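Local structure of adenylosuccinate lyase (Francisella tularensis subsp. tularensis, 5HW2) at residues C[175-180]-C[205-210]; C[211-216]-C[295-300]; C[21-26]-C[95-100]. The protein probably catalyses the release of fumarate from adenylosuccinate, giving AMP, and from the succinyl-aminoimidazole carboxamide ribotide of the IMP branch of purine synthesis. All coordinates share one frame; numbering follows the deposited sequence.

Contact 1. Residues C[175-180]-C[205-210]; sequences GLTVQF and PVEEVS. With K (potassium ion), chain M.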
loop_
_atom_site.group_PDB
_atom_site.type_symbol
_atom_site.label_atom_id
_atom_site.label_comp_id
_atom_site.label_asym_id
_atom_site.label_seq_id
_atom_site.Cartn_x
_atom_site.Cartn_y
_atom_site.Cartn_z
ATOM N N GLY C 175 3.849 20.489 -14.767
ATOM C CA GLY C 175 3.334 19.236 -14.261
ATOM C C GLY C 175 1.828 19.231 -14.392
ATOM O O GLY C 175 1.184 18.180 -14.310
ATOM N N LEU C 176 1.261 20.417 -14.608
ATOM C CA LEU C 176 -0.175 20.612 -14.722
ATOM C C LEU C 176 -0.525 21.162 -16.096
ATOM O O LEU C 176 0.292 21.820 -16.747
ATOM C CB LEU C 176 -0.695 21.570 -13.647
ATOM C CG LEU C 176 -0.482 21.160 -12.192
ATOM C CD1 LEU C 176 -1.219 22.112 -11.267
ATOM C CD2 LEU C 176 -0.933 19.725 -11.970
ATOM N N THR C 177 -1.756 20.893 -16.526
ATOM C CA THR C 177 -2.264 21.366 -17.804
ATOM C C THR C 177 -3.691 21.862 -17.620
ATOM O O THR C 177 -4.248 21.836 -16.518
ATOM C CB THR C 177 -2.221 20.265 -18.872
ATOM O OG1 THR C 177 -2.853 19.083 -18.363
ATOM C CG2 THR C 177 -0.786 19.950 -19.271
ATOM N N VAL C 178 -4.279 22.330 -18.720
ATOM C CA VAL C 178 -5.703 22.627 -18.810
ATOM C C VAL C 178 -6.205 22.061 -20.133
ATOM O O VAL C 178 -5.423 21.701 -21.015
ATOM C CB VAL C 178 -6.004 24.137 -18.715
ATOM C CG1 VAL C 178 -5.742 24.646 -17.303
ATOM C CG2 VAL C 178 -5.173 24.905 -19.727
ATOM N N GLN C 179 -7.525 21.980 -20.266
ATOM C CA GLN C 179 -8.102 21.394 -21.466
ATOM C C GLN C 179 -9.449 22.030 -21.767
ATOM O O GLN C 179 -10.172 22.460 -20.863
ATOM C CB GLN C 179 -8.270 19.877 -21.330
ATOM C CG GLN C 179 -9.280 19.465 -20.276
ATOM C CD GLN C 179 -10.018 18.194 -20.639
ATOM O OE1 GLN C 179 -9.937 17.715 -21.769
ATOM N NE2 GLN C 179 -10.751 17.643 -19.678
ATOM N N PHE C 180 -9.771 22.088 -23.065
ATOM C CA PHE C 180 -11.092 22.434 -23.592
ATOM C C PHE C 180 -11.244 21.628 -24.886
ATOM O O PHE C 180 -11.057 22.130 -25.997
ATOM C CB PHE C 180 -11.262 23.933 -23.843
ATOM C CG PHE C 180 -10.938 24.794 -22.655
ATOM C CD1 PHE C 180 -11.849 24.948 -21.621
ATOM C CD2 PHE C 180 -9.729 25.466 -22.582
ATOM C CE1 PHE C 180 -11.552 25.746 -20.529
ATOM C CE2 PHE C 180 -9.426 26.266 -21.496
ATOM C CZ PHE C 180 -10.340 26.407 -20.467
ATOM N N PRO C 205 -0.301 25.240 -19.652
ATOM C CA PRO C 205 -0.212 24.638 -20.985
ATOM C C PRO C 205 -1.405 23.745 -21.282
ATOM O O PRO C 205 -2.095 23.250 -20.388
ATOM C CB PRO C 205 1.085 23.826 -20.920
ATOM C CG PRO C 205 1.243 23.512 -19.476
ATOM C CD PRO C 205 0.728 24.713 -18.740
ATOM N N VAL C 206 -1.638 23.544 -22.571
ATOM C CA VAL C 206 -2.748 22.721 -23.035
ATOM C C VAL C 206 -2.369 21.253 -22.918
ATOM O O VAL C 206 -1.234 20.861 -23.214
ATOM C CB VAL C 206 -3.121 23.089 -24.482
ATOM C CG1 VAL C 206 -4.232 22.188 -25.000
ATOM C CG2 VAL C 206 -3.530 24.546 -24.567
ATOM N N GLU C 207 -3.320 20.435 -22.473
ATOM C CA GLU C 207 -3.110 18.996 -22.459
ATOM C C GLU C 207 -2.900 18.494 -23.881
ATOM O O GLU C 207 -3.701 18.773 -24.779
ATOM C CB GLU C 207 -4.301 18.296 -21.813
ATOM C CG GLU C 207 -4.055 16.833 -21.512
ATOM C CD GLU C 207 -2.788 16.616 -20.714
ATOM O OE1 GLU C 207 -1.811 16.079 -21.279
ATOM O OE2 GLU C 207 -2.765 16.989 -19.523
ATOM N N GLU C 208 -1.806 17.756 -24.083
ATOM C CA GLU C 208 -1.428 17.339 -25.431
ATOM C C GLU C 208 -2.450 16.372 -26.016
ATOM O O GLU C 208 -2.914 16.553 -27.148
ATOM C CB GLU C 208 -0.032 16.718 -25.411
ATOM C CG GLU C 208 0.933 17.435 -24.483
ATOM C CD GLU C 208 2.331 17.553 -25.065
ATOM O OE1 GLU C 208 2.735 18.680 -25.417
ATOM O OE2 GLU C 208 3.029 16.521 -25.180
ATOM N N VAL C 209 -2.818 15.340 -25.259
ATOM C CA VAL C 209 -3.868 14.405 -25.649
ATOM C C VAL C 209 -4.748 14.178 -24.431
ATOM O O VAL C 209 -4.309 13.571 -23.446
ATOM C CB VAL C 209 -3.314 13.073 -26.171
ATOM C CG1 VAL C 209 -4.454 12.108 -26.445
ATOM C CG2 VAL C 209 -2.497 13.292 -27.427
ATOM N N SER C 210 -5.982 14.665 -24.490
ATOM C CA SER C 210 -6.950 14.495 -23.419
ATOM C C SER C 210 -8.195 13.818 -23.968
ATOM O O SER C 210 -8.604 14.078 -25.104
ATOM C CB SER C 210 -7.324 15.839 -22.786
ATOM O OG SER C 210 -7.992 16.673 -23.718
HETATM K K K M . -12.677 16.782 -22.502
#

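Contact 2. Residues C[211-216]-C[295-300]; sequences TQVIPR and CVLWHE. With K (potassium ion), chain M.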
loop_
_atom_site.group_PDB
_atom_site.type_symbol
_atom_site.label_atom_id
_atom_site.label_comp_id
_atom_site.label_asym_id
_atom_site.label_seq_id
_atom_site.Cartn_x
_atom_site.Cartn_y
_atom_site.Cartn_z
ATOM N N THR C 211 -8.782 12.935 -23.164
ATOM C CA THR C 211 -10.091 12.379 -23.476
ATOM C C THR C 211 -11.156 13.322 -22.933
ATOM O O THR C 211 -11.071 14.537 -23.140
ATOM C CB THR C 211 -10.247 10.978 -22.886
ATOM O OG1 THR C 211 -10.080 11.035 -21.463
ATOM C CG2 THR C 211 -9.211 10.033 -23.475
ATOM N N GLN C 212 -12.157 12.785 -22.231
ATOM C CA GLN C 212 -13.065 13.667 -21.508
ATOM C C GLN C 212 -12.337 14.389 -20.382
ATOM O O GLN C 212 -12.649 15.548 -20.087
ATOM C CB GLN C 212 -14.272 12.888 -20.965
ATOM C CG GLN C 212 -15.345 13.793 -20.338
ATOM C CD GLN C 212 -16.760 13.235 -20.445
ATOM O OE1 GLN C 212 -17.307 12.691 -19.484
ATOM N NE2 GLN C 212 -17.353 13.366 -21.621
ATOM N N VAL C 213 -11.347 13.742 -19.771
ATOM C CA VAL C 213 -10.617 14.301 -18.643
ATOM C C VAL C 213 -9.137 14.405 -19.001
ATOM O O VAL C 213 -8.663 13.835 -19.984
ATOM C CB VAL C 213 -10.804 13.468 -17.361
ATOM C CG1 VAL C 213 -12.270 13.402 -16.980
ATOM C CG2 VAL C 213 -10.234 12.075 -17.552
ATOM N N ILE C 214 -8.410 15.150 -18.175
ATOM C CA ILE C 214 -6.958 15.272 -18.271
ATOM C C ILE C 214 -6.340 13.997 -17.707
ATOM O O ILE C 214 -6.873 13.438 -16.737
ATOM C CB ILE C 214 -6.468 16.532 -17.534
ATOM C CG1 ILE C 214 -6.681 17.773 -18.404
ATOM C CG2 ILE C 214 -5.011 16.407 -17.100
ATOM C CD1 ILE C 214 -6.214 19.057 -17.755
ATOM N N PRO C 215 -5.256 13.483 -18.287
ATOM C CA PRO C 215 -4.609 12.278 -17.746
ATOM C C PRO C 215 -4.280 12.421 -16.264
ATOM O O PRO C 215 -3.749 13.443 -15.823
ATOM C CB PRO C 215 -3.339 12.152 -18.593
ATOM C CG PRO C 215 -3.677 12.691 -19.884
ATOM C CD PRO C 215 -4.598 13.742 -19.672
ATOM N N ARG C 216 -4.610 11.386 -15.483
ATOM C CA ARG C 216 -4.396 11.403 -14.038
ATOM C C ARG C 216 -2.948 11.166 -13.639
ATOM O O ARG C 216 -2.621 11.316 -12.457
ATOM C CB ARG C 216 -5.290 10.359 -13.349
ATOM C CG ARG C 216 -6.604 10.924 -12.778
ATOM C CD ARG C 216 -7.211 11.946 -13.754
ATOM N NE ARG C 216 -8.539 12.445 -13.410
ATOM C CZ ARG C 216 -9.051 13.575 -13.909
ATOM N NH1 ARG C 216 -10.271 13.973 -13.572
ATOM N NH2 ARG C 216 -8.342 14.307 -14.760
ATOM N N CYS C 295 -5.414 6.389 -12.102
ATOM C CA CYS C 295 -4.993 6.593 -13.485
ATOM C C CYS C 295 -5.724 5.666 -14.447
ATOM O O CYS C 295 -5.873 5.998 -15.628
ATOM C CB CYS C 295 -3.484 6.388 -13.616
ATOM S SG CYS C 295 -2.486 7.617 -12.771
ATOM N N VAL C 296 -6.181 4.512 -13.970
ATOM C CA VAL C 296 -6.762 3.487 -14.856
ATOM C C VAL C 296 -8.239 3.822 -14.992
ATOM O O VAL C 296 -9.114 3.265 -14.324
ATOM C CB VAL C 296 -6.519 2.069 -14.330
ATOM C CG1 VAL C 296 -6.932 1.042 -15.369
ATOM C CG2 VAL C 296 -5.060 1.892 -13.944
ATOM N N LEU C 297 -8.532 4.757 -15.891
ATOM C CA LEU C 297 -9.924 5.109 -16.123
ATOM C C LEU C 297 -10.414 4.465 -17.413
ATOM O O LEU C 297 -9.718 4.491 -18.433
ATOM C CB LEU C 297 -10.100 6.628 -16.192
ATOM C CG LEU C 297 -9.676 7.398 -14.979
ATOM C CD1 LEU C 297 -9.660 8.803 -15.230
ATOM C CD2 LEU C 297 -10.528 7.120 -13.822
ATOM N N TRP C 298 -11.648 3.971 -17.333
ATOM C CA TRP C 298 -12.224 3.191 -18.423
ATOM C C TRP C 298 -12.465 4.074 -19.641
ATOM O O TRP C 298 -13.160 5.091 -19.551
ATOM C CB TRP C 298 -13.530 2.537 -17.978
ATOM C CG TRP C 298 -13.360 1.421 -16.991
ATOM C CD1 TRP C 298 -12.255 1.145 -16.241
ATOM C CD2 TRP C 298 -14.332 0.425 -16.656
ATOM N NE1 TRP C 298 -12.480 0.040 -15.455
ATOM C CE2 TRP C 298 -13.748 -0.422 -15.693
ATOM C CE3 TRP C 298 -15.639 0.164 -17.079
ATOM C CZ2 TRP C 298 -14.426 -1.507 -15.144
ATOM C CZ3 TRP C 298 -16.311 -0.913 -16.532
ATOM C CH2 TRP C 298 -15.705 -1.734 -15.574
ATOM N N HIS C 299 -11.898 3.673 -20.782
ATOM C CA HIS C 299 -12.116 4.346 -22.058
ATOM C C HIS C 299 -11.886 5.849 -21.960
ATOM O O HIS C 299 -10.813 6.292 -21.541
ATOM C CB HIS C 299 -13.524 4.048 -22.575
ATOM C CG HIS C 299 -13.650 2.712 -23.240
ATOM N ND1 HIS C 299 -12.660 2.185 -24.041
ATOM C CD2 HIS C 299 -14.645 1.794 -23.219
ATOM C CE1 HIS C 299 -13.041 1.002 -24.488
ATOM N NE2 HIS C 299 -14.242 0.741 -24.004
ATOM N N GLU C 300 -12.890 6.643 -22.335
ATOM C CA GLU C 300 -12.702 8.086 -22.376
ATOM C C GLU C 300 -12.897 8.756 -21.023
ATOM O O GLU C 300 -12.479 9.909 -20.867
ATOM C CB GLU C 300 -13.636 8.711 -23.410
ATOM C CG GLU C 300 -12.961 8.991 -24.730
ATOM C CD GLU C 300 -12.399 7.773 -25.350
ATOM O OE1 GLU C 300 -13.144 6.971 -25.812
ATOM O OE2 GLU C 300 -11.210 7.609 -25.375
HETATM K K K M . -12.677 16.782 -22.502
HETATM O O HOH W 1 -5.390 8.460 -16.351
#

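Contact 3. Residues C[21-26]-C[95-100]; sequences AKMLEV and SDIIDS. With K (potassium ion), chain M.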
loop_
_atom_site.group_PDB
_atom_site.type_symbol
_atom_site.label_atom_id
_atom_site.label_comp_id
_atom_site.label_asym_id
_atom_site.label_seq_id
_atom_site.Cartn_x
_atom_site.Cartn_y
_atom_site.Cartn_z
ATOM N N ALA C 21 -15.194 29.187 -7.220
ATOM C CA ALA C 21 -14.559 30.421 -7.671
ATOM C C ALA C 21 -13.539 30.159 -8.769
ATOM O O ALA C 21 -13.384 30.981 -9.681
ATOM C CB ALA C 21 -13.897 31.133 -6.492
ATOM N N LYS C 22 -12.839 29.027 -8.707
ATOM C CA LYS C 22 -11.888 28.695 -9.759
ATOM C C LYS C 22 -12.594 28.147 -10.992
ATOM O O LYS C 22 -12.182 28.434 -12.122
ATOM C CB LYS C 22 -10.854 27.697 -9.237
ATOM C CG LYS C 22 -9.950 28.249 -8.139
ATOM C CD LYS C 22 -9.080 29.399 -8.639
ATOM C CE LYS C 22 -9.346 30.693 -7.873
ATOM N NZ LYS C 22 -9.148 30.528 -6.405
ATOM N N MET C 23 -13.656 27.360 -10.798
ATOM C CA MET C 23 -14.455 26.908 -11.932
ATOM C C MET C 23 -15.052 28.082 -12.693
ATOM O O MET C 23 -15.182 28.028 -13.921
ATOM C CB MET C 23 -15.566 25.968 -11.458
ATOM C CG MET C 23 -15.085 24.599 -11.008
ATOM S SD MET C 23 -16.443 23.554 -10.439
ATOM C CE MET C 23 -15.580 22.016 -10.115
ATOM N N LEU C 24 -15.418 29.150 -11.981
ATOM C CA LEU C 24 -15.935 30.343 -12.641
ATOM C C LEU C 24 -14.881 30.967 -13.546
ATOM O O LEU C 24 -15.161 31.311 -14.699
ATOM C CB LEU C 24 -16.409 31.349 -11.595
ATOM C CG LEU C 24 -16.857 32.707 -12.127
ATOM C CD1 LEU C 24 -18.118 32.564 -12.963
ATOM C CD2 LEU C 24 -17.073 33.667 -10.975
ATOM N N GLU C 25 -13.657 31.121 -13.033
ATOM C CA GLU C 25 -12.577 31.685 -13.836
ATOM C C GLU C 25 -12.340 30.865 -15.098
ATOM O O GLU C 25 -12.090 31.423 -16.173
ATOM C CB GLU C 25 -11.298 31.766 -13.003
ATOM C CG GLU C 25 -10.077 32.222 -13.780
ATOM C CD GLU C 25 -8.807 32.141 -12.961
ATOM O OE1 GLU C 25 -8.873 31.674 -11.804
ATOM O OE2 GLU C 25 -7.742 32.545 -13.476
ATOM N N VAL C 26 -12.420 29.537 -14.986
ATOM C CA VAL C 26 -12.263 28.680 -16.156
ATOM C C VAL C 26 -13.415 28.895 -17.131
ATOM O O VAL C 26 -13.219 28.899 -18.353
ATOM C CB VAL C 26 -12.148 27.207 -15.724
ATOM C CG1 VAL C 26 -12.066 26.296 -16.937
ATOM C CG2 VAL C 26 -10.936 27.015 -14.828
ATOM N N SER C 95 -16.049 18.139 -17.633
ATOM C CA SER C 95 -14.686 17.904 -17.172
ATOM C C SER C 95 -13.702 18.932 -17.713
ATOM O O SER C 95 -12.603 19.065 -17.164
ATOM C CB SER C 95 -14.243 16.496 -17.560
ATOM O OG SER C 95 -15.182 15.533 -17.111
ATOM N N ASP C 96 -14.061 19.654 -18.779
ATOM C CA ASP C 96 -13.240 20.781 -19.206
ATOM C C ASP C 96 -13.185 21.856 -18.131
ATOM O O ASP C 96 -12.177 22.558 -18.003
ATOM C CB ASP C 96 -13.778 21.373 -20.511
ATOM C CG ASP C 96 -13.355 20.581 -21.732
ATOM O OD1 ASP C 96 -12.244 20.012 -21.723
ATOM O OD2 ASP C 96 -14.132 20.535 -22.709
ATOM N N ILE C 97 -14.254 21.991 -17.347
ATOM C CA ILE C 97 -14.296 23.008 -16.305
ATOM C C ILE C 97 -13.637 22.503 -15.028
ATOM O O ILE C 97 -12.864 23.225 -14.391
ATOM C CB ILE C 97 -15.751 23.444 -16.060
ATOM C CG1 ILE C 97 -16.425 23.816 -17.383
ATOM C CG2 ILE C 97 -15.805 24.606 -15.080
ATOM C CD1 ILE C 97 -15.728 24.929 -18.137
ATOM N N ILE C 98 -13.922 21.258 -14.642
ATOM C CA ILE C 98 -13.432 20.732 -13.370
ATOM C C ILE C 98 -11.914 20.610 -13.391
ATOM O O ILE C 98 -11.215 21.172 -12.539
ATOM C CB ILE C 98 -14.087 19.376 -13.057
ATOM C CG1 ILE C 98 -15.585 19.423 -13.342
ATOM C CG2 ILE C 98 -13.831 18.988 -11.610
ATOM C CD1 ILE C 98 -16.254 18.069 -13.275
ATOM N N ASP C 99 -11.386 19.865 -14.363
ATOM C CA ASP C 99 -9.960 19.556 -14.341
ATOM C C ASP C 99 -9.114 20.792 -14.614
ATOM O O ASP C 99 -8.028 20.944 -14.044
ATOM C CB ASP C 99 -9.653 18.454 -15.351
ATOM C CG ASP C 99 -10.565 17.303 -15.245
ATOM O OD1 ASP C 99 -10.123 16.223 -15.347
ATOM O OD2 ASP C 99 -11.724 17.478 -15.063
ATOM N N SER C 100 -9.595 21.711 -15.452
ATOM C CA SER C 100 -8.862 22.955 -15.655
ATOM C C SER C 100 -8.846 23.801 -14.389
ATOM O O SER C 100 -7.848 24.472 -14.106
ATOM C CB SER C 100 -9.464 23.740 -16.820
ATOM O OG SER C 100 -9.467 22.966 -18.006
HETATM K K K M . -12.677 16.782 -22.502
#

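Contact 1. Residues C[175-180]-C[205-210]
Thr177 and Glu207 bring their polar ends together where two loop segments, 175-180 and 205-210, run past each other. The two side chains meet at a slant. Thr177 OG1 gives its hydrogen to Glu207 OE2 over 2.4 Å, a distance shorter than usual for such a bond and to be read with caution. Thr177 places this hydroxyl between its own backbone N and carbonyl carbon (chi1 51°), which turns it to the glutamate. Glu207 leaves the backbone with CG anti to N. The bend at chi2 (52°) brings the carboxylate alongside the threonine. OE2 is also in a salt bridge with Arg218, so this one oxygen has two partners. The glutamate's negative charge is probably stabilised by that arginine.

The backbones pair in a single bridge between Val178 and Val206. Val178 N donates to Pro205 O at 2.9 Å, and Glu207 N donates to Val178 O at 2.9 Å. The Pro205 ring lies at the edge of the contact, with Pro205 CG 3.3 Å from Leu176 O.

At the other end, Gln179 reaches Ser210. Ser210 OG donates to Gln179 OE1 over 2.9 Å, tilted 32° from the carbonyl plane of the amide. The same Gln179 OE1 lies 3.0 Å from the potassium ion, so this buried oxygen serves both a hydroxyl and a cation. Ser181, Gly182, Asp96, Thr211 and Gln212 supply the other oxygens. The arrangement forms one wall of a potassium site made mainly of loop oxygens, beside the fumarate-binding region of this fumarase/aspartase-type lyase.

Contact 2. Residues C[211-216]-C[295-300]
Thr211 and Glu300 join two active-site loops of the lyase fold, one leading into helix 217-244 and the other into helix 304-333. Thr211 can be followed outward from its backbone. Thr211 CB sits 3.2 Å from Glu300 O and also packs on Glu300 CG. From there the side chain forks. Thr211 OG1 lies between the backbone N and the carbonyl carbon (chi1 59°), which leaves it 2.7 Å from Glu300 O. Val213 N makes a weak hydrogen bond to the same OG1. The other branch, Thr211 CG2, comes within 3.7 Å of Glu300 OE2. The two side chains are oblique to each other. The Glu300 carboxylate has its main partner elsewhere, through OE1, in a salt bridge to Lys153 of the second subunit.

Glu300 O also accepts a hydrogen bond from Gln212 N at 3.2 Å, with the donor 21° out of the carbonyl plane. The backbone oxygens of Thr211 and Gln212 bind the potassium ion. The Gln212 side chain turns to Ser140 of the second subunit; both residues belong to the succinate-binding site.

Further along, Val213 and Leu297 meet at about a right angle, Val213 CG2 to Leu297 CD1 at 4.1 Å. Val213 CG2 also covers one face of the Arg216 guanidinium, over its centre. That guanidinium forms a salt bridge with Asp99. Cys295 SG rests against the Arg216 backbone. One water closes this end: it accepts from Arg216 N at 3.2 Å and donates to Cys295 O at 2.6 Å.

Contact 3. Residues C[21-26]-C[95-100]
Val26, Met23 and Ile97 bury the most surface where helix 16-33 packs across the start of the long helix 94-130. This is an apolar helix-helix contact in the largely helical lyase fold. The axes of segments 21-26 and 95-100 approach to 8.6 Å, and their directions differ by 122°.

Val26 points at the other helix. Its CG1 enters between Asp96, Ile97 and Ser100. Val26 CG1 meets Ser100 CB at 3.6 Å and Ile97 CD1 at 4.1 Å. The second branch, CG2, rests on the Ser100 backbone.

Met23 starts off to one side, but its extended chain carries the end closer. Met23 CB lies 3.9 Å from Ile97 CG2, and the two side chains pass each other obliquely. Beyond SD, Met23 CE reaches Ile98 CG2 at 3.8 Å. The Met23 and Ile98 side chains run alongside each other and point the same way. Ile69 of helix 68-77 packs against both.

Ile97 spreads its branches between the two partners. CG2 is anti to the backbone N and faces Met23, while CD1 faces Val26. Phe180, from the loop of contact 1, also packs on Val26.

The end of Asp96 leads away from Val26: OD1 is a distant potassium ligand, and OD2 accepts a hydrogen bond from Thr93 N. The Ser100 hydroxyl stays within its own helix as a donor: Ser100 OG bonds to Asp96 O over 2.7 Å.

The three contacts cluster in one end region of the elongated chain. Contacts 1 and 2 have centres about 12 Å apart, contacts 1 and 3 about 13 Å, and contacts 2 and 3 about 17 Å. Contact 3 closes first along the chain, then contact 1, then contact 2. The loop between helices 192-202 and 217-244 serves both contacts 1 and 2. All three supply oxygens to the same potassium ion. Direct ties add to this: Gln179 N probably bonds Ser100 OG, and Gln179 NE2 probably bonds Gln212 O. The ion therefore joins the start of helix 94-130 to the loops beside the fumarate and succinate sites.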